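Local atomic coordinates of solute-binding periplasmic protein of iron/siderophore ABC transporter (Yersinia pestis, PDB entry 6B2Y), a protein that probably binds a chelated iron or other transition-metal complex in the periplasm and delivers it to an ABC transporter for uptake. Residues K170-S175 / N194-N199; P216-E221 / D241-A246; P273-A278 / K348-E353; S345-K348 / Q354-D357. One frame throughout, in Å; residues are numbered along the deposited sequence.

Contact 1: residues K170-S175 / N194-N199; sequences KNTLPS and NFYQDN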
loop_
_atom_site.group_PDB
_atom_site.type_symbol
_atom_site.label_atom_id
_atom_site.label_comp_id
_atom_site.label_asym_id
_atom_site.label_seq_id
_atom_site.Cartn_x
_atom_site.Cartn_y
_atom_site.Cartn_z
ATOM N N LYS A 170 6.808 -7.616 -9.339
ATOM C CA LYS A 170 7.360 -8.967 -9.281
ATOM C C LYS A 170 6.943 -9.730 -8.030
ATOM O O LYS A 170 6.846 -10.958 -8.076
ATOM C CB LYS A 170 8.894 -8.900 -9.331
ATOM C CG LYS A 170 9.421 -8.350 -10.639
ATOM C CD LYS A 170 10.925 -8.481 -10.704
ATOM C CE LYS A 170 11.598 -7.288 -10.083
ATOM N NZ LYS A 170 13.062 -7.296 -10.376
ATOM N N ASN A 171 6.670 -9.029 -6.922
ATOM C CA ASN A 171 6.701 -9.656 -5.599
ATOM C C ASN A 171 5.350 -9.703 -4.887
ATOM O O ASN A 171 5.235 -10.380 -3.848
ATOM C CB ASN A 171 7.702 -8.928 -4.693
ATOM C CG ASN A 171 9.155 -9.168 -5.100
ATOM O OD1 ASN A 171 9.456 -10.040 -5.920
ATOM N ND2 ASN A 171 10.070 -8.394 -4.509
ATOM N N THR A 172 4.333 -9.009 -5.398
ATOM C CA THR A 172 3.054 -8.999 -4.693
ATOM C C THR A 172 2.459 -10.399 -4.630
ATOM O O THR A 172 2.037 -10.858 -3.559
ATOM C CB THR A 172 2.070 -8.043 -5.362
ATOM O OG1 THR A 172 2.561 -6.706 -5.274
ATOM C CG2 THR A 172 0.708 -8.116 -4.644
ATOM N N LEU A 173 2.411 -11.091 -5.782
ATOM C CA LEU A 173 1.801 -12.421 -5.820
ATOM C C LEU A 173 2.671 -13.469 -5.142
ATOM O O LEU A 173 2.135 -14.275 -4.351
ATOM C CB LEU A 173 1.459 -12.796 -7.271
ATOM C CG LEU A 173 0.444 -11.833 -7.871
ATOM C CD1 LEU A 173 0.089 -12.264 -9.297
ATOM C CD2 LEU A 173 -0.813 -11.791 -6.979
ATOM N N PRO A 174 3.985 -13.535 -5.390
ATOM C CA PRO A 174 4.820 -14.421 -4.560
ATOM C C PRO A 174 4.649 -14.168 -3.072
ATOM O O PRO A 174 4.625 -15.128 -2.299
ATOM C CB PRO A 174 6.242 -14.102 -5.033
ATOM C CG PRO A 174 6.079 -13.747 -6.475
ATOM C CD PRO A 174 4.775 -12.918 -6.477
ATOM N N SER A 175 4.559 -12.899 -2.642
ATOM C CA SER A 175 4.415 -12.637 -1.209
ATOM C C SER A 175 3.116 -13.226 -0.671
ATOM O O SER A 175 3.074 -13.740 0.452
ATOM C CB SER A 175 4.455 -11.135 -0.929
ATOM O OG SER A 175 5.751 -10.610 -1.151
ATOM N N ASN A 194 -5.563 -15.266 -7.908
ATOM C CA ASN A 194 -6.399 -15.285 -9.102
ATOM C C ASN A 194 -7.201 -13.994 -9.245
ATOM O O ASN A 194 -7.298 -13.445 -10.344
ATOM C CB ASN A 194 -7.325 -16.506 -9.055
ATOM C CG ASN A 194 -6.609 -17.786 -9.452
ATOM O OD1 ASN A 194 -5.605 -17.730 -10.139
ATOM N ND2 ASN A 194 -7.117 -18.936 -9.020
ATOM N N PHE A 195 -7.784 -13.492 -8.144
ATOM C CA PHE A 195 -8.546 -12.241 -8.212
ATOM C C PHE A 195 -7.657 -11.073 -8.612
ATOM O O PHE A 195 -8.038 -10.225 -9.425
ATOM C CB PHE A 195 -9.216 -11.973 -6.858
ATOM C CG PHE A 195 -9.811 -10.589 -6.725
ATOM C CD1 PHE A 195 -11.104 -10.330 -7.167
ATOM C CD2 PHE A 195 -9.084 -9.554 -6.150
ATOM C CE1 PHE A 195 -11.664 -9.047 -7.034
ATOM C CE2 PHE A 195 -9.628 -8.285 -6.012
ATOM C CZ PHE A 195 -10.925 -8.028 -6.455
ATOM N N TYR A 196 -6.457 -11.017 -8.056
ATOM C CA TYR A 196 -5.544 -9.927 -8.369
ATOM C C TYR A 196 -5.087 -9.992 -9.825
ATOM O O TYR A 196 -5.143 -8.993 -10.553
ATOM C CB TYR A 196 -4.357 -10.016 -7.416
ATOM C CG TYR A 196 -3.304 -8.945 -7.538
ATOM C CD1 TYR A 196 -2.339 -8.997 -8.557
ATOM C CD2 TYR A 196 -3.229 -7.918 -6.607
ATOM C CE1 TYR A 196 -1.357 -8.043 -8.658
ATOM C CE2 TYR A 196 -2.253 -6.958 -6.700
ATOM C CZ TYR A 196 -1.315 -7.025 -7.721
ATOM O OH TYR A 196 -0.330 -6.077 -7.823
ATOM N N GLN A 197 -4.619 -11.166 -10.263
ATOM C CA GLN A 197 -4.115 -11.280 -11.626
ATOM C C GLN A 197 -5.209 -10.980 -12.645
ATOM O O GLN A 197 -4.960 -10.298 -13.643
ATOM C CB GLN A 197 -3.530 -12.670 -11.866
ATOM C CG GLN A 197 -2.762 -12.739 -13.181
ATOM C CD GLN A 197 -1.471 -11.931 -13.140
ATOM O OE1 GLN A 197 -0.483 -12.356 -12.539
ATOM N NE2 GLN A 197 -1.486 -10.749 -13.749
ATOM N N ASP A 198 -6.425 -11.467 -12.397
ATOM C CA ASP A 198 -7.551 -11.151 -13.278
ATOM C C ASP A 198 -7.766 -9.650 -13.373
ATOM O O ASP A 198 -7.986 -9.111 -14.463
ATOM C CB ASP A 198 -8.820 -11.828 -12.776
ATOM C CG ASP A 198 -8.863 -13.291 -13.147
ATOM O OD1 ASP A 198 -7.950 -13.716 -13.883
ATOM O OD2 ASP A 198 -9.795 -14.000 -12.714
ATOM N N ASN A 199 -7.681 -8.958 -12.244
ATOM C CA ASN A 199 -7.934 -7.526 -12.265
ATOM C C ASN A 199 -6.753 -6.704 -12.753
ATOM O O ASN A 199 -6.967 -5.588 -13.234
ATOM C CB ASN A 199 -8.412 -7.069 -10.887
ATOM C CG ASN A 199 -9.898 -7.299 -10.724
ATOM O OD1 ASN A 199 -10.692 -6.580 -11.312
ATOM N ND2 ASN A 199 -10.272 -8.354 -10.019
#

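Contact 2: residues P216-E221 / D241-A246; sequences PSVFIE and DFIDQA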
loop_
_atom_site.group_PDB
_atom_site.type_symbol
_atom_site.label_atom_id
_atom_site.label_comp_id
_atom_site.label_asym_id
_atom_site.label_seq_id
_atom_site.Cartn_x
_atom_site.Cartn_y
_atom_site.Cartn_z
ATOM N N PRO A 216 1.596 8.755 -21.736
ATOM C CA PRO A 216 1.762 10.031 -21.029
ATOM C C PRO A 216 2.898 9.957 -20.019
ATOM O O PRO A 216 3.111 8.928 -19.373
ATOM C CB PRO A 216 0.415 10.216 -20.328
ATOM C CG PRO A 216 -0.035 8.803 -20.057
ATOM C CD PRO A 216 0.411 8.019 -21.279
ATOM N N SER A 217 3.637 11.058 -19.888
ATOM C CA SER A 217 4.656 11.136 -18.854
ATOM C C SER A 217 3.964 11.430 -17.532
ATOM O O SER A 217 2.952 12.133 -17.489
ATOM C CB SER A 217 5.698 12.206 -19.180
ATOM O OG SER A 217 5.094 13.469 -19.393
ATOM N N VAL A 218 4.486 10.849 -16.461
ATOM C CA VAL A 218 3.803 10.843 -15.172
ATOM C C VAL A 218 4.817 11.150 -14.086
ATOM O O VAL A 218 5.906 10.566 -14.056
ATOM C CB VAL A 218 3.138 9.483 -14.870
ATOM C CG1 VAL A 218 2.425 9.531 -13.490
ATOM C CG2 VAL A 218 2.173 9.068 -15.978
ATOM N N PHE A 219 4.442 12.030 -13.161
ATOM C CA PHE A 219 5.193 12.211 -11.927
ATOM C C PHE A 219 4.276 11.926 -10.751
ATOM O O PHE A 219 3.179 12.493 -10.672
ATOM C CB PHE A 219 5.763 13.624 -11.786
ATOM C CG PHE A 219 6.548 13.815 -10.518
ATOM C CD1 PHE A 219 7.774 13.188 -10.352
ATOM C CD2 PHE A 219 6.040 14.573 -9.471
ATOM C CE1 PHE A 219 8.498 13.334 -9.178
ATOM C CE2 PHE A 219 6.768 14.722 -8.295
ATOM C CZ PHE A 219 7.992 14.105 -8.153
ATOM N N ILE A 220 4.715 11.048 -9.845
ATOM C CA ILE A 220 3.982 10.787 -8.606
ATOM C C ILE A 220 4.757 11.384 -7.435
ATOM O O ILE A 220 5.922 11.047 -7.201
ATOM C CB ILE A 220 3.709 9.287 -8.390
ATOM C CG1 ILE A 220 2.846 9.100 -7.131
ATOM C CG2 ILE A 220 4.994 8.490 -8.273
ATOM C CD1 ILE A 220 1.727 8.121 -7.295
ATOM N N GLU A 221 4.110 12.281 -6.697
ATOM C CA GLU A 221 4.696 12.853 -5.494
ATOM C C GLU A 221 4.132 12.085 -4.307
ATOM O O GLU A 221 2.970 12.265 -3.938
ATOM C CB GLU A 221 4.391 14.347 -5.386
ATOM C CG GLU A 221 5.211 15.005 -4.306
ATOM C CD GLU A 221 4.827 16.445 -4.070
ATOM O OE1 GLU A 221 5.321 17.019 -3.082
ATOM O OE2 GLU A 221 4.037 16.992 -4.866
ATOM N N ASP A 241 6.095 0.922 -10.433
ATOM C CA ASP A 241 5.568 -0.297 -11.041
ATOM C C ASP A 241 4.121 -0.115 -11.489
ATOM O O ASP A 241 3.705 -0.663 -12.521
ATOM C CB ASP A 241 5.662 -1.468 -10.047
ATOM C CG ASP A 241 7.062 -2.050 -9.949
ATOM O OD1 ASP A 241 7.970 -1.557 -10.661
ATOM O OD2 ASP A 241 7.251 -3.014 -9.169
ATOM N N PHE A 242 3.317 0.605 -10.699
ATOM C CA PHE A 242 1.916 0.798 -11.079
ATOM C C PHE A 242 1.800 1.705 -12.289
ATOM O O PHE A 242 0.932 1.493 -13.149
ATOM C CB PHE A 242 1.107 1.403 -9.927
ATOM C CG PHE A 242 1.306 0.714 -8.604
ATOM C CD1 PHE A 242 1.648 -0.630 -8.535
ATOM C CD2 PHE A 242 1.114 1.422 -7.418
ATOM C CE1 PHE A 242 1.826 -1.251 -7.302
ATOM C CE2 PHE A 242 1.288 0.809 -6.197
ATOM C CZ PHE A 242 1.651 -0.516 -6.141
ATOM N N ILE A 243 2.626 2.748 -12.341
ATOM C CA ILE A 243 2.657 3.609 -13.520
ATOM C C ILE A 243 2.963 2.791 -14.771
ATOM O O ILE A 243 2.252 2.890 -15.783
ATOM C CB ILE A 243 3.678 4.739 -13.321
ATOM C CG1 ILE A 243 3.177 5.683 -12.226
ATOM C CG2 ILE A 243 3.905 5.513 -14.623
ATOM C CD1 ILE A 243 4.223 6.706 -11.804
ATOM N N ASP A 244 4.015 1.964 -14.705
ATOM C CA ASP A 244 4.400 1.101 -15.825
ATOM C C ASP A 244 3.230 0.237 -16.285
ATOM O O ASP A 244 2.890 0.214 -17.474
ATOM C CB ASP A 244 5.589 0.199 -15.444
ATOM C CG ASP A 244 6.871 0.970 -15.132
ATOM O OD1 ASP A 244 6.929 2.203 -15.321
ATOM O OD2 ASP A 244 7.848 0.330 -14.676
ATOM N N GLN A 245 2.614 -0.509 -15.358
ATOM C CA GLN A 245 1.550 -1.427 -15.751
ATOM C C GLN A 245 0.341 -0.687 -16.294
ATOM O O GLN A 245 -0.394 -1.224 -17.132
ATOM C CB GLN A 245 1.122 -2.297 -14.566
ATOM C CG GLN A 245 2.177 -3.299 -14.130
ATOM C CD GLN A 245 1.737 -4.104 -12.913
ATOM O OE1 GLN A 245 1.264 -5.230 -13.046
ATOM N NE2 GLN A 245 1.905 -3.531 -11.726
ATOM N N ALA A 246 0.111 0.540 -15.826
ATOM C CA ALA A 246 -1.017 1.327 -16.295
ATOM C C ALA A 246 -0.703 2.048 -17.591
ATOM O O ALA A 246 -1.524 2.843 -18.055
ATOM C CB ALA A 246 -1.451 2.335 -15.219
#

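Contact 3: residues P273-A278 / K348-E353; sequences PDIYIA and KWFYPE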
loop_
_atom_site.group_PDB
_atom_site.type_symbol
_atom_site.label_atom_id
_atom_site.label_comp_id
_atom_site.label_asym_id
_atom_site.label_seq_id
_atom_site.Cartn_x
_atom_site.Cartn_y
_atom_site.Cartn_z
ATOM N N PRO A 273 5.755 17.022 -16.729
ATOM C CA PRO A 273 5.004 15.773 -16.903
ATOM C C PRO A 273 3.590 16.021 -17.400
ATOM O O PRO A 273 2.933 16.998 -17.028
ATOM C CB PRO A 273 4.995 15.166 -15.494
ATOM C CG PRO A 273 5.173 16.353 -14.576
ATOM C CD PRO A 273 6.092 17.269 -15.310
ATOM N N ASP A 274 3.116 15.098 -18.234
ATOM C CA ASP A 274 1.750 15.192 -18.739
ATOM C C ASP A 274 0.728 15.066 -17.614
ATOM O O ASP A 274 -0.319 15.728 -17.639
ATOM C CB ASP A 274 1.492 14.114 -19.786
ATOM C CG ASP A 274 2.347 14.285 -21.021
ATOM O OD1 ASP A 274 2.670 15.444 -21.370
ATOM O OD2 ASP A 274 2.682 13.253 -21.649
ATOM N N ILE A 275 1.015 14.216 -16.626
ATOM C CA ILE A 275 0.071 13.845 -15.575
ATOM C C ILE A 275 0.770 13.968 -14.228
ATOM O O ILE A 275 1.937 13.591 -14.089
ATOM C CB ILE A 275 -0.456 12.410 -15.799
ATOM C CG1 ILE A 275 -1.330 12.357 -17.050
ATOM C CG2 ILE A 275 -1.214 11.891 -14.578
ATOM C CD1 ILE A 275 -1.765 10.968 -17.434
ATOM N N TYR A 276 0.053 14.503 -13.231
ATOM C CA TYR A 276 0.569 14.673 -11.877
ATOM C C TYR A 276 -0.296 13.874 -10.914
ATOM O O TYR A 276 -1.527 13.955 -10.966
ATOM C CB TYR A 276 0.594 16.153 -11.455
ATOM C CG TYR A 276 0.869 16.337 -9.973
ATOM C CD1 TYR A 276 2.166 16.405 -9.495
ATOM C CD2 TYR A 276 -0.170 16.432 -9.061
ATOM C CE1 TYR A 276 2.430 16.563 -8.147
ATOM C CE2 TYR A 276 0.082 16.585 -7.698
ATOM C CZ TYR A 276 1.381 16.661 -7.253
ATOM O OH TYR A 276 1.648 16.807 -5.911
ATOM N N ILE A 277 0.352 13.096 -10.044
ATOM C CA ILE A 277 -0.323 12.300 -9.025
ATOM C C ILE A 277 0.290 12.635 -7.677
ATOM O O ILE A 277 1.519 12.656 -7.542
ATOM C CB ILE A 277 -0.197 10.782 -9.285
ATOM C CG1 ILE A 277 -0.624 10.431 -10.705
ATOM C CG2 ILE A 277 -1.055 9.999 -8.294
ATOM C CD1 ILE A 277 -0.571 8.927 -10.985
ATOM N N ALA A 278 -0.561 12.863 -6.677
ATOM C CA ALA A 278 -0.131 13.011 -5.294
ATOM C C ALA A 278 -0.636 11.828 -4.479
ATOM O O ALA A 278 -1.769 11.385 -4.664
ATOM C CB ALA A 278 -0.665 14.322 -4.685
ATOM N N LYS A 348 -7.173 4.076 -15.635
ATOM C CA LYS A 348 -8.391 4.788 -16.017
ATOM C C LYS A 348 -8.140 6.286 -16.146
ATOM O O LYS A 348 -8.746 6.949 -16.998
ATOM C CB LYS A 348 -9.500 4.499 -15.003
ATOM C CG LYS A 348 -10.911 4.835 -15.482
ATOM C CD LYS A 348 -11.933 4.562 -14.401
ATOM C CE LYS A 348 -13.311 5.061 -14.803
ATOM N NZ LYS A 348 -13.949 4.184 -15.822
ATOM N N TRP A 349 -7.279 6.851 -15.290
ATOM C CA TRP A 349 -6.899 8.251 -15.451
ATOM C C TRP A 349 -6.099 8.469 -16.729
ATOM O O TRP A 349 -6.323 9.455 -17.444
ATOM C CB TRP A 349 -6.079 8.737 -14.262
ATOM C CG TRP A 349 -6.801 8.734 -12.960
ATOM C CD1 TRP A 349 -8.147 8.847 -12.758
ATOM C CD2 TRP A 349 -6.204 8.628 -11.659
ATOM N NE1 TRP A 349 -8.427 8.808 -11.404
ATOM C CE2 TRP A 349 -7.250 8.685 -10.712
ATOM C CE3 TRP A 349 -4.888 8.492 -11.207
ATOM C CZ2 TRP A 349 -7.018 8.600 -9.343
ATOM C CZ3 TRP A 349 -4.659 8.415 -9.845
ATOM C CH2 TRP A 349 -5.717 8.470 -8.929
ATOM N N PHE A 350 -5.157 7.558 -17.031
ATOM C CA PHE A 350 -4.251 7.769 -18.156
ATOM C C PHE A 350 -4.983 7.632 -19.478
ATOM O O PHE A 350 -4.661 8.327 -20.448
ATOM C CB PHE A 350 -3.087 6.762 -18.136
ATOM C CG PHE A 350 -2.195 6.835 -16.913
ATOM C CD1 PHE A 350 -2.312 7.859 -15.976
ATOM C CD2 PHE A 350 -1.226 5.855 -16.707
ATOM C CE1 PHE A 350 -1.492 7.898 -14.856
ATOM C CE2 PHE A 350 -0.392 5.889 -15.595
ATOM C CZ PHE A 350 -0.531 6.909 -14.662
ATOM N N TYR A 351 -5.923 6.695 -19.561
ATOM C CA TYR A 351 -6.640 6.390 -20.800
ATOM C C TYR A 351 -8.126 6.305 -20.491
ATOM O O TYR A 351 -8.705 5.213 -20.453
ATOM C CB TYR A 351 -6.114 5.094 -21.421
ATOM C CG TYR A 351 -4.620 5.109 -21.668
ATOM C CD1 TYR A 351 -4.087 5.693 -22.812
ATOM C CD2 TYR A 351 -3.735 4.531 -20.760
ATOM C CE1 TYR A 351 -2.732 5.721 -23.038
ATOM C CE2 TYR A 351 -2.365 4.547 -20.986
ATOM C CZ TYR A 351 -1.867 5.129 -22.140
ATOM O OH TYR A 351 -0.512 5.162 -22.390
ATOM N N PRO A 352 -8.774 7.454 -20.257
ATOM C CA PRO A 352 -10.191 7.427 -19.848
ATOM C C PRO A 352 -11.095 6.742 -20.854
ATOM O O PRO A 352 -11.985 5.974 -20.470
ATOM C CB PRO A 352 -10.546 8.916 -19.702
ATOM C CG PRO A 352 -9.246 9.649 -19.667
ATOM C CD PRO A 352 -8.258 8.819 -20.426
ATOM N N GLU A 353 -10.879 7.000 -22.144
ATOM C CA GLU A 353 -11.716 6.417 -23.186
ATOM C C GLU A 353 -11.623 4.896 -23.188
ATOM O O GLU A 353 -12.643 4.196 -23.182
ATOM C CB GLU A 353 -11.300 6.993 -24.543
ATOM C CG GLU A 353 -11.852 6.248 -25.743
ATOM C CD GLU A 353 -12.511 7.172 -26.746
ATOM O OE1 GLU A 353 -13.469 6.732 -27.416
ATOM O OE2 GLU A 353 -12.067 8.337 -26.867
#

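Contact 4: residues S345-K348 / Q354-D357; sequences SFAK and QFAD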
loop_
_atom_site.group_PDB
_atom_site.type_symbol
_atom_site.label_atom_id
_atom_site.label_comp_id
_atom_site.label_asym_id
_atom_site.label_seq_id
_atom_site.Cartn_x
_atom_site.Cartn_y
_atom_site.Cartn_z
ATOM N N SER A 345 -6.874 2.439 -11.051
ATOM C CA SER A 345 -7.161 3.872 -11.020
ATOM C C SER A 345 -6.193 4.648 -11.907
ATOM O O SER A 345 -6.610 5.539 -12.659
ATOM C CB SER A 345 -7.099 4.399 -9.583
ATOM O OG SER A 345 -8.229 3.975 -8.845
ATOM N N PHE A 346 -4.896 4.323 -11.841
ATOM C CA PHE A 346 -3.926 4.973 -12.723
ATOM C C PHE A 346 -4.313 4.791 -14.185
ATOM O O PHE A 346 -4.319 5.754 -14.964
ATOM C CB PHE A 346 -2.517 4.412 -12.503
ATOM C CG PHE A 346 -1.868 4.852 -11.225
ATOM C CD1 PHE A 346 -2.619 5.453 -10.211
ATOM C CD2 PHE A 346 -0.518 4.644 -11.019
ATOM C CE1 PHE A 346 -2.018 5.842 -9.033
ATOM C CE2 PHE A 346 0.092 5.018 -9.840
ATOM C CZ PHE A 346 -0.671 5.641 -8.836
ATOM N N ALA A 347 -4.609 3.554 -14.577
ATOM C CA ALA A 347 -4.909 3.259 -15.977
ATOM C C ALA A 347 -6.128 4.038 -16.454
ATOM O O ALA A 347 -6.129 4.596 -17.560
ATOM C CB ALA A 347 -5.141 1.764 -16.155
ATOM N N LYS A 348 -7.173 4.076 -15.635
ATOM C CA LYS A 348 -8.391 4.788 -16.017
ATOM C C LYS A 348 -8.140 6.286 -16.146
ATOM O O LYS A 348 -8.746 6.949 -16.998
ATOM C CB LYS A 348 -9.500 4.499 -15.003
ATOM C CG LYS A 348 -10.911 4.835 -15.482
ATOM C CD LYS A 348 -11.933 4.562 -14.401
ATOM C CE LYS A 348 -13.311 5.061 -14.803
ATOM N NZ LYS A 348 -13.949 4.184 -15.822
ATOM N N GLN A 354 -10.400 4.364 -23.176
ATOM C CA GLN A 354 -10.200 2.926 -23.286
ATOM C C GLN A 354 -10.639 2.173 -22.039
ATOM O O GLN A 354 -10.908 0.969 -22.119
ATOM C CB GLN A 354 -8.728 2.662 -23.599
ATOM C CG GLN A 354 -8.133 3.762 -24.473
ATOM C CD GLN A 354 -6.858 3.344 -25.169
ATOM O OE1 GLN A 354 -6.674 2.169 -25.513
ATOM N NE2 GLN A 354 -5.965 4.307 -25.388
ATOM N N PHE A 355 -10.747 2.850 -20.898
ATOM C CA PHE A 355 -11.144 2.218 -19.646
ATOM C C PHE A 355 -12.473 2.773 -19.144
ATOM O O PHE A 355 -12.695 2.907 -17.938
ATOM C CB PHE A 355 -10.055 2.380 -18.588
ATOM C CG PHE A 355 -8.807 1.575 -18.879
ATOM C CD1 PHE A 355 -8.812 0.194 -18.750
ATOM C CD2 PHE A 355 -7.642 2.207 -19.278
ATOM C CE1 PHE A 355 -7.675 -0.543 -19.023
ATOM C CE2 PHE A 355 -6.501 1.482 -19.546
ATOM C CZ PHE A 355 -6.519 0.105 -19.419
ATOM N N ALA A 356 -13.391 3.089 -20.065
ATOM C CA ALA A 356 -14.710 3.560 -19.648
ATOM C C ALA A 356 -15.506 2.462 -18.951
ATOM O O ALA A 356 -16.285 2.744 -18.035
ATOM C CB ALA A 356 -15.476 4.099 -20.857
ATOM N N ASP A 357 -15.308 1.209 -19.345
ATOM C CA ASP A 357 -16.013 0.083 -18.751
ATOM C C ASP A 357 -15.391 -0.397 -17.441
ATOM O O ASP A 357 -15.975 -1.264 -16.780
ATOM C CB ASP A 357 -16.060 -1.074 -19.755
ATOM C CG ASP A 357 -14.669 -1.487 -20.243
ATOM O OD1 ASP A 357 -14.331 -2.688 -20.125
ATOM O OD2 ASP A 357 -13.913 -0.613 -20.738
#

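Contact 1: residues K170-S175 / N194-N199
Leu-173 and Thr-172 rest against Tyr-196 where two consecutive helices, 168-182 and 186-207, pack as an antiparallel helical hairpin; the axes of the short segments run at 155° and come within 10.9 Å of each other. The apolar part is built round the tyrosine ring. Leu-173 CD2 lies 3.6 Å from Tyr-196 CD1 and also reaches the ring root at CG, while Thr-172 presents its methyl to the phenol end, with CG2 3.8 Å from Tyr-196 CE2. Both methyls approach the ring at a slant. Tyr-196 has CG anti to its backbone N (chi1 -178°), which sends the ring across the groove between the helices, past Leu-173 and on to Thr-172. At the more open margin, Leu-173 CD1 packs 3.3 Å from Gln-197 OE1, a van der Waals touch on a side chain whose NE2 bonds to Asp-201.

Polar groups find their partners off the interface. Tyr-196 OH bonds to Asn-339, just before helix 340-350, and Thr-172 OG1 bonds to Pro-168 O one turn back. Helix 168-182 is kinked here, consistent with Pro-174, which has no N-H to give to the preceding turn. Within helix 186-207, Phe-195 O accepts from both the N and the side chain of Asn-199, which approach from opposite faces of the carbonyl plane; Asn-199 ND2 lies 3.0 Å from Phe-195 O.

Contact 2: residues P216-E221 / D241-A246
Val-218, Ile-220 and Ile-243 make up this buried, wholly apolar contact between strand 217-221 and helix 239-245. Along the strand, Ser-217 points away from the helix, and its OG accepts from the backbone N of Asp-274. Val-218 comes next and faces the helix: CG1, anti to the backbone N (chi1 -180°), meets Ile-243 CD1 at 3.7 Å, while Val-218 CB lies 4.1 Å from Ile-243 CG2. The two side chains lie alongside and run opposite ways; the isoleucine touches with both its CD1 and its CG2. Phe-219 turns to the other side of the sheet, as strand alternation requires. Ile-220 faces the helix again and offers its CG2 methyl, 4.0 Å from the same Ile-243 CD1, which therefore touches two strand residues. Glu-221 ends the run with a salt bridge to Arg-312, remote from the helix.

In chain order helix 239-245 comes between strands 217-221 and 249-250, parallel neighbours in one sheet, as in a beta-alpha-beta crossover. Strand 275-280 flanks 217-221 on its other side, with Ile-277 touching both Val-218 and Ile-220. Helix 340-350 closes in beside helix 239-245, bringing Phe-350 onto Val-218 and Ile-343 onto Phe-242.

Contact 3: residues P273-A278 / K348-E353
This is a buried helix-on-sheet contact in the lobe built on the mixed sheet: the last residues of helix 340-350 lie against strand 275-280, a strand inside that sheet, and the packing is entirely hydrophobic. The nearest CA atoms are those of Ile-275 and Phe-350, 7.9 Å apart, and side chains make all the contacts across it.

Alternate strand residues supply one wall. Ile-275 and Ile-277 both point at the helix, whereas Tyr-276 between them serves the opposite side of the sheet. Phe-350 is the main partner. The Ile-275 side chain reaches it with two methyls: CD1 comes to 3.5 Å from Phe-350 CD1, and CG2 to 4.0 Å from Phe-350 CE1. CD1 meets the ring at a slant. Ile-277 uses a different approach, its CD1 lying near the ring plane at the edge, 4.1 Å from Phe-350 CE1, with the two side chains about perpendicular. Phe-350 has CG anti to its carbonyl carbon (chi1 -61°), and although its CB does not aim straight at the strand, the ring swings over to both isoleucines. Trp-349 adds a looser touch, with CZ3 4.2 Å from Ile-277 CG2.

Helical backbone geometry stops after Phe-350, and Tyr-351 departs from the strand to bond through its OH to Gly-247 O. On one flank strand 217-221 pairs with 275-280 through backbone bonds such as that between Ile-275 and Ser-217. On the other runs strand 326-330, whose Tyr-327 stacks on Trp-349 and touches Ile-275.

Contact 4: residues S345-K348 / Q354-D357
Ala-347 and Lys-348, near the C-terminal end of helix 340-350, are met by Phe-355 from the loop that leads to helix 360-371; in this helix-loop-helix connection the chain turns back on the helix it has just left. The nearest CA atoms, of Lys-348 and Phe-355, are 5.2 Å apart.

Phe-355 points its CB toward the helix, and the ring lies beside Ala-347. The methyl sits over one ring face in a CH-pi contact: Ala-347 CB is 4.0 Å from the centroid of the Phe-355 ring and 25° off its normal, displaced toward the rim on the CE2 side. The ring also borders the helix backbone, with Phe-355 CD2 3.3 Å from Ala-347 O. Ile-206 and Thr-207 of helix 186-207 touch the same side chain, so the phenylalanine also meets a second helix.

Lys-348 runs past Phe-355 in the opposite direction. Its chain runs out straight from the backbone to CE, and CG packs 4.1 Å from Phe-355 CB on the way. Only the last torsion bends, at chi4 75°, and this turn brings the ammonium to the loop carbonyls. There NZ bonds to Leu-358 O as well as to Phe-355 O, so one charged group ties two backbone oxygens of the loop to the helix. Asp-357 carries the opposite charge nearby but makes no contact with it. The bond from Lys-348 NZ to Phe-355 O is 2.8 Å long and lies in the carbonyl plane, with a C=O...N angle of 151°.

Overall arrangement
Contacts 2, 3 and 4 form one continuous region, whereas contact 1 stands apart, its centre about 19 Å from those of contacts 2 and 4. Contacts 2 and 3, with centres about 8 Å apart, use neighbouring strands of one sheet, joined where Glu-221 N lies 2.8 Å from Ile-277 O, a probable hydrogen bond. Contacts 3 and 4 share Lys-348 and helix 340-350. Phe-346 of contact 4 touches both contact 2 and contact 3: its CE1 lies 3.9 Å from Ile-277 CD1, and its CB 3.6 Å from Ala-246 CB. A bound sodium ion lies about 9 Å from the Ile-243 side chain, and the Tyr-196 side chain is about 12 Å from a bound sodium.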